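Local structure of protein translation factor SUI1 homolog (Pyrococcus horikoshii, 5ZCY) at residues Ile24-Glu29 with Thr38-Ile43; Lys55-Lys60 with Lys84-Leu89. The protein probably acts as an archaeal translation initiation factor (aIF1) of the SUI1 family, and is thought to bind mRNA. One frame throughout, in Å; residues are numbered along the deposited sequence.

Interaction 1: residues Ile24-Glu29 with Thr38-Ile43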
# COMPACT_ATOMS: atom_id res chain seq x y z
N ILE A 24 -8.99 0.38 2.44
CA ILE A 24 -7.54 0.48 2.08
C ILE A 24 -7.48 1.07 0.66
O ILE A 24 -7.89 0.41 -0.24
CB ILE A 24 -6.80 -0.83 2.18
CG1 ILE A 24 -6.87 -1.29 3.67
CG2 ILE A 24 -5.37 -0.71 1.75
CD1 ILE A 24 -6.47 -2.72 3.80
N LYS A 25 -6.99 2.29 0.49
CA LYS A 25 -6.89 2.96 -0.75
C LYS A 25 -5.47 2.88 -1.26
O LYS A 25 -4.56 3.16 -0.52
CB LYS A 25 -7.26 4.41 -0.62
CG LYS A 25 -8.60 4.74 -0.03
CD LYS A 25 -9.63 4.14 -0.88
CE LYS A 25 -11.01 4.76 -0.59
NZ LYS A 25 -12.10 3.90 -1.12
N VAL A 26 -5.33 2.62 -2.54
CA VAL A 26 -4.03 2.54 -3.18
C VAL A 26 -4.09 3.49 -4.36
O VAL A 26 -4.95 3.31 -5.25
CB VAL A 26 -3.63 1.16 -3.62
CG1 VAL A 26 -2.23 1.15 -4.26
CG2 VAL A 26 -3.74 0.14 -2.51
N TYR A 27 -3.16 4.42 -4.44
CA TYR A 27 -3.22 5.42 -5.53
C TYR A 27 -1.83 5.89 -5.84
O TYR A 27 -0.93 5.58 -5.12
CB TYR A 27 -4.10 6.56 -5.13
CG TYR A 27 -3.80 7.33 -3.88
CD1 TYR A 27 -4.31 6.94 -2.67
CD2 TYR A 27 -2.99 8.49 -3.88
CE1 TYR A 27 -4.06 7.64 -1.47
CE2 TYR A 27 -2.71 9.13 -2.71
CZ TYR A 27 -3.27 8.76 -1.50
OH TYR A 27 -3.08 9.36 -0.29
N ILE A 28 -1.66 6.69 -6.87
CA ILE A 28 -0.33 7.12 -7.31
C ILE A 28 -0.16 8.55 -7.03
O ILE A 28 -1.11 9.38 -7.17
CB ILE A 28 -0.19 6.96 -8.83
CG1 ILE A 28 -0.35 5.56 -9.24
CG2 ILE A 28 1.09 7.66 -9.33
CD1 ILE A 28 0.67 4.69 -8.61
N GLU A 29 1.02 8.94 -6.57
CA GLU A 29 1.46 10.36 -6.43
C GLU A 29 2.71 10.52 -7.29
O GLU A 29 3.42 9.59 -7.67
CB GLU A 29 1.77 10.76 -4.99
CG GLU A 29 0.53 10.99 -4.13
CD GLU A 29 0.76 11.44 -2.71
OE1 GLU A 29 1.90 11.37 -2.21
OE2 GLU A 29 -0.28 11.81 -2.00
N THR A 38 3.60 4.82 -5.31
CA THR A 38 2.35 4.18 -4.92
C THR A 38 2.09 4.46 -3.44
O THR A 38 3.01 4.20 -2.62
CB THR A 38 2.38 2.71 -5.15
OG1 THR A 38 2.62 2.41 -6.50
CG2 THR A 38 1.11 1.96 -4.74
N ILE A 39 0.92 4.99 -3.11
CA ILE A 39 0.55 5.28 -1.76
C ILE A 39 -0.50 4.29 -1.35
O ILE A 39 -1.44 3.98 -2.07
CB ILE A 39 -0.08 6.70 -1.63
CG1 ILE A 39 0.77 7.77 -2.32
CG2 ILE A 39 -0.46 7.02 -0.20
CD1 ILE A 39 2.16 7.84 -1.76
N ILE A 40 -0.26 3.71 -0.14
CA ILE A 40 -1.31 2.80 0.50
C ILE A 40 -1.76 3.52 1.80
O ILE A 40 -0.92 3.75 2.72
CB ILE A 40 -0.72 1.42 0.84
CG1 ILE A 40 -0.15 0.78 -0.41
CG2 ILE A 40 -1.78 0.57 1.47
CD1 ILE A 40 0.89 -0.27 -0.05
N GLU A 41 -3.02 3.86 1.79
CA GLU A 41 -3.62 4.60 2.93
C GLU A 41 -4.78 3.83 3.44
O GLU A 41 -5.43 3.05 2.78
CB GLU A 41 -4.12 5.99 2.41
CG GLU A 41 -4.48 7.14 3.27
CD GLU A 41 -4.76 8.28 2.25
OE1 GLU A 41 -3.88 9.04 2.01
OE2 GLU A 41 -5.84 8.25 1.57
N GLY A 42 -4.98 3.82 4.75
CA GLY A 42 -6.13 3.14 5.34
C GLY A 42 -5.89 1.91 6.15
O GLY A 42 -6.80 1.36 6.83
N ILE A 43 -4.66 1.40 6.13
CA ILE A 43 -4.30 0.34 7.05
C ILE A 43 -4.21 0.96 8.44
O ILE A 43 -3.57 1.99 8.62
CB ILE A 43 -3.00 -0.30 6.65
CG1 ILE A 43 -3.15 -1.06 5.35
CG2 ILE A 43 -2.53 -1.31 7.73
CD1 ILE A 43 -1.85 -1.53 4.72

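Interaction 2: residues Lys55-Lys60 with Lys84-Leu89. With NO3 (nitrate ion), chain B.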
# COMPACT_ATOMS: atom_id res chain seq x y z
N LYS A 55 8.38 -2.65 4.80
CA LYS A 55 9.60 -3.45 4.54
C LYS A 55 9.30 -4.68 3.77
O LYS A 55 10.05 -5.08 2.86
CB LYS A 55 10.28 -3.66 5.92
CG LYS A 55 11.50 -4.55 5.99
CD LYS A 55 11.86 -4.94 7.46
CE LYS A 55 10.81 -5.88 8.06
NZ LYS A 55 10.98 -6.12 9.54
N LYS A 56 8.22 -5.42 4.05
CA LYS A 56 7.85 -6.62 3.41
C LYS A 56 7.53 -6.32 1.92
O LYS A 56 7.88 -7.07 1.04
CB LYS A 56 6.70 -7.33 4.06
CG LYS A 56 7.10 -7.93 5.42
CD LYS A 56 5.96 -8.66 5.97
CE LYS A 56 6.31 -9.20 7.41
NZ LYS A 56 5.09 -9.94 7.79
N LEU A 57 6.75 -5.27 1.69
CA LEU A 57 6.37 -5.00 0.29
C LEU A 57 7.59 -4.54 -0.45
O LEU A 57 7.67 -4.96 -1.66
CB LEU A 57 5.33 -3.85 0.36
CG LEU A 57 3.97 -4.24 0.86
CD1 LEU A 57 3.12 -2.97 1.03
CD2 LEU A 57 3.22 -5.30 0.11
N LYS A 58 8.46 -3.75 0.11
CA LYS A 58 9.77 -3.25 -0.49
C LYS A 58 10.60 -4.48 -0.90
O LYS A 58 11.21 -4.48 -1.98
CB LYS A 58 10.59 -2.32 0.40
CG LYS A 58 9.97 -0.91 0.53
CD LYS A 58 10.50 -0.11 1.70
CE LYS A 58 11.98 0.23 1.56
NZ LYS A 58 12.38 0.98 2.78
N ALA A 59 10.64 -5.47 -0.06
CA ALA A 59 11.44 -6.66 -0.37
C ALA A 59 10.82 -7.45 -1.46
O ALA A 59 11.56 -7.89 -2.38
CB ALA A 59 11.61 -7.49 0.91
N LYS A 60 9.49 -7.63 -1.50
CA LYS A 60 8.82 -8.37 -2.49
C LYS A 60 8.98 -7.73 -3.88
O LYS A 60 9.18 -8.42 -4.87
CB LYS A 60 7.33 -8.59 -2.22
CG LYS A 60 6.96 -9.49 -1.03
CD LYS A 60 5.56 -9.12 -0.53
CE LYS A 60 4.81 -10.21 0.24
NZ LYS A 60 3.35 -9.94 0.08
N LYS A 84 -2.73 -8.60 -4.66
CA LYS A 84 -2.15 -9.91 -4.39
C LYS A 84 -1.19 -9.77 -3.27
O LYS A 84 -1.16 -10.67 -2.35
CB LYS A 84 -1.47 -10.48 -5.64
CG LYS A 84 -0.64 -11.70 -5.47
CD LYS A 84 -1.49 -12.82 -4.95
CE LYS A 84 -0.70 -14.12 -4.95
NZ LYS A 84 -1.39 -15.13 -4.12
N LEU A 85 -0.33 -8.76 -3.25
CA LEU A 85 0.68 -8.70 -2.24
C LEU A 85 0.06 -8.43 -0.89
O LEU A 85 0.52 -8.99 0.12
CB LEU A 85 1.71 -7.65 -2.58
CG LEU A 85 2.59 -7.89 -3.84
CD1 LEU A 85 3.43 -6.67 -4.11
CD2 LEU A 85 3.39 -9.18 -3.71
N LEU A 86 -0.94 -7.57 -0.81
CA LEU A 86 -1.61 -7.35 0.49
C LEU A 86 -2.38 -8.57 0.92
O LEU A 86 -2.43 -8.86 2.16
CB LEU A 86 -2.49 -6.11 0.46
CG LEU A 86 -1.68 -4.80 0.37
CD1 LEU A 86 -2.61 -3.57 0.17
CD2 LEU A 86 -0.85 -4.57 1.60
N ALA A 87 -2.92 -9.31 -0.02
CA ALA A 87 -3.59 -10.62 0.36
C ALA A 87 -2.61 -11.58 0.85
O ALA A 87 -3.01 -12.35 1.82
CB ALA A 87 -4.32 -11.15 -0.86
N GLU A 88 -1.35 -11.59 0.43
CA GLU A 88 -0.30 -12.47 1.00
C GLU A 88 -0.09 -12.10 2.46
O GLU A 88 0.38 -12.93 3.29
CB GLU A 88 1.03 -12.42 0.22
CG GLU A 88 0.95 -13.08 -1.13
CD GLU A 88 2.19 -12.82 -1.97
OE1 GLU A 88 3.21 -12.25 -1.53
OE2 GLU A 88 2.11 -13.24 -3.13
N LEU A 89 -0.35 -10.84 2.81
CA LEU A 89 -0.26 -10.36 4.18
C LEU A 89 -1.60 -10.39 4.92
O LEU A 89 -1.73 -9.72 5.92
CB LEU A 89 0.38 -8.92 4.21
CG LEU A 89 1.76 -8.84 3.53
CD1 LEU A 89 2.22 -7.40 3.66
CD2 LEU A 89 2.80 -9.80 4.13
N NO3 B . 2.72 -7.52 8.70
O1 NO3 B . 2.62 -8.27 7.86
O2 NO3 B . 1.72 -6.87 9.45
O3 NO3 B . 3.99 -7.07 8.89

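Interaction 1: residues Ile24-Glu29 with Thr38-Ile43
Ile39, Tyr27 and Glu41 form a side-chain cluster on one face of the antiparallel beta hairpin made by strands 24-30 and 36-41. The hairpin belongs to the mixed sheet of the SUI1 fold. Two hydrogen-bonded pairs, Lys25 with Glu41 and Tyr27 with Ile39, hold the strands together. Ile39 N bonds to Tyr27 O at 2.8 Å. Val26-Ile40 and Ile28-Thr38 are the non-hydrogen-bonded pairs, and their side chains lie on the other face, which turns to helix 50-61.

CG of Tyr27 sits between the backbone N and the carbonyl carbon (chi1 57°). This brings the ring over Ile39. Ile39 CB lies 3.9 Å from the centroid of the Tyr27 ring, only 15° off the normal, in a CH-pi contact. The CG2 branch of Ile39 runs on under the phenol end and meets Tyr27 CZ at 3.6 Å. The CG1 branch turns to Glu29 and touches its CG and CD, so Ile39 touches both the ring face and the Glu29 chain. Glu29 itself makes a salt bridge to Arg71, on neighbouring strand 71-75.

Glu41 reaches the ring from its edge. Its CG is anti to the backbone N, and the extended chain carries the carboxylate to the phenol. The ring and carboxylate planes are 57° apart. Arg71 makes a weak hydrogen bond to the hydroxyl and a long, weak ion pair with Glu41, and its charge may offset the two nearby carboxylates. Tyr27 OH donates to Glu41 OE1 in a very short hydrogen bond of 2.5 Å.

Interaction 2: residues Lys55-Lys60 with Lys84-Leu89
Lys60 NZ, at the end of a long extended side chain, reaches across to Glu88 and forms a salt bridge with Glu88 OE1 at 2.8 Å. The bond meets the anti side of the carboxylate oxygen, 32° out of its plane. The Lys60 and Glu88 chains run alongside one another, head to tail. NZ also comes within 3.0 Å of Leu85 O, but the angle is too poor for a hydrogen bond. The ammonium group therefore sits close to the backbone carbonyl of Leu85 as well as to the acid.

Beneath this bridge helices 50-61 and 82-88 meet through leucines, in the helical layer on one face of the alpha/beta SUI1 fold. The axes of the two segments stay 11.0 Å apart, so the helices meet mainly through side chains. Leu57 CD2 touches Leu85 CB at 3.9 Å and also meets Leu89 CD1. The other branch of Leu57, CD1, meets Leu86 CD2. Leu85 turns its CD2 to the aliphatic part of Lys60, near CD. Leu61 and Ile53 of helix 50-61 extend the apolar patch.

At the other end Lys56 crosses Leu89, with Lys56 CD 3.8 Å from Leu89 CD2. The Lys56 chain is extended beyond CG, and its NZ donates to O1 of a nitrate ion at 3.0 Å. The nitrate probably comes from the crystallisation liquor. The chemistry implies a leucine core with one lysine-glutamate salt bridge at its rim, and a Lys56 ammonium able to take up an anion.

In the fold
From the N terminus, strand 24-30 comes first and pairs with strand 36-41. Interaction 1 closes this short hairpin loop. The chain then enters helix 50-61, and two more strands, 65-68 and 71-75, follow before helix 82-88. Interaction 2 closes that longer loop by bringing the two helices together. The contacts are in series, neither nested nor crossed. They still touch in space: Ile40 CD1 packs on Leu57 CD1 at 3.7 Å, and Ile24 CG2 approaches Leu86 CD1 at 4.3 Å. The inward face of the hairpin thus meets both helices, and the two contacts tie the sheet to the helical layer packed against it.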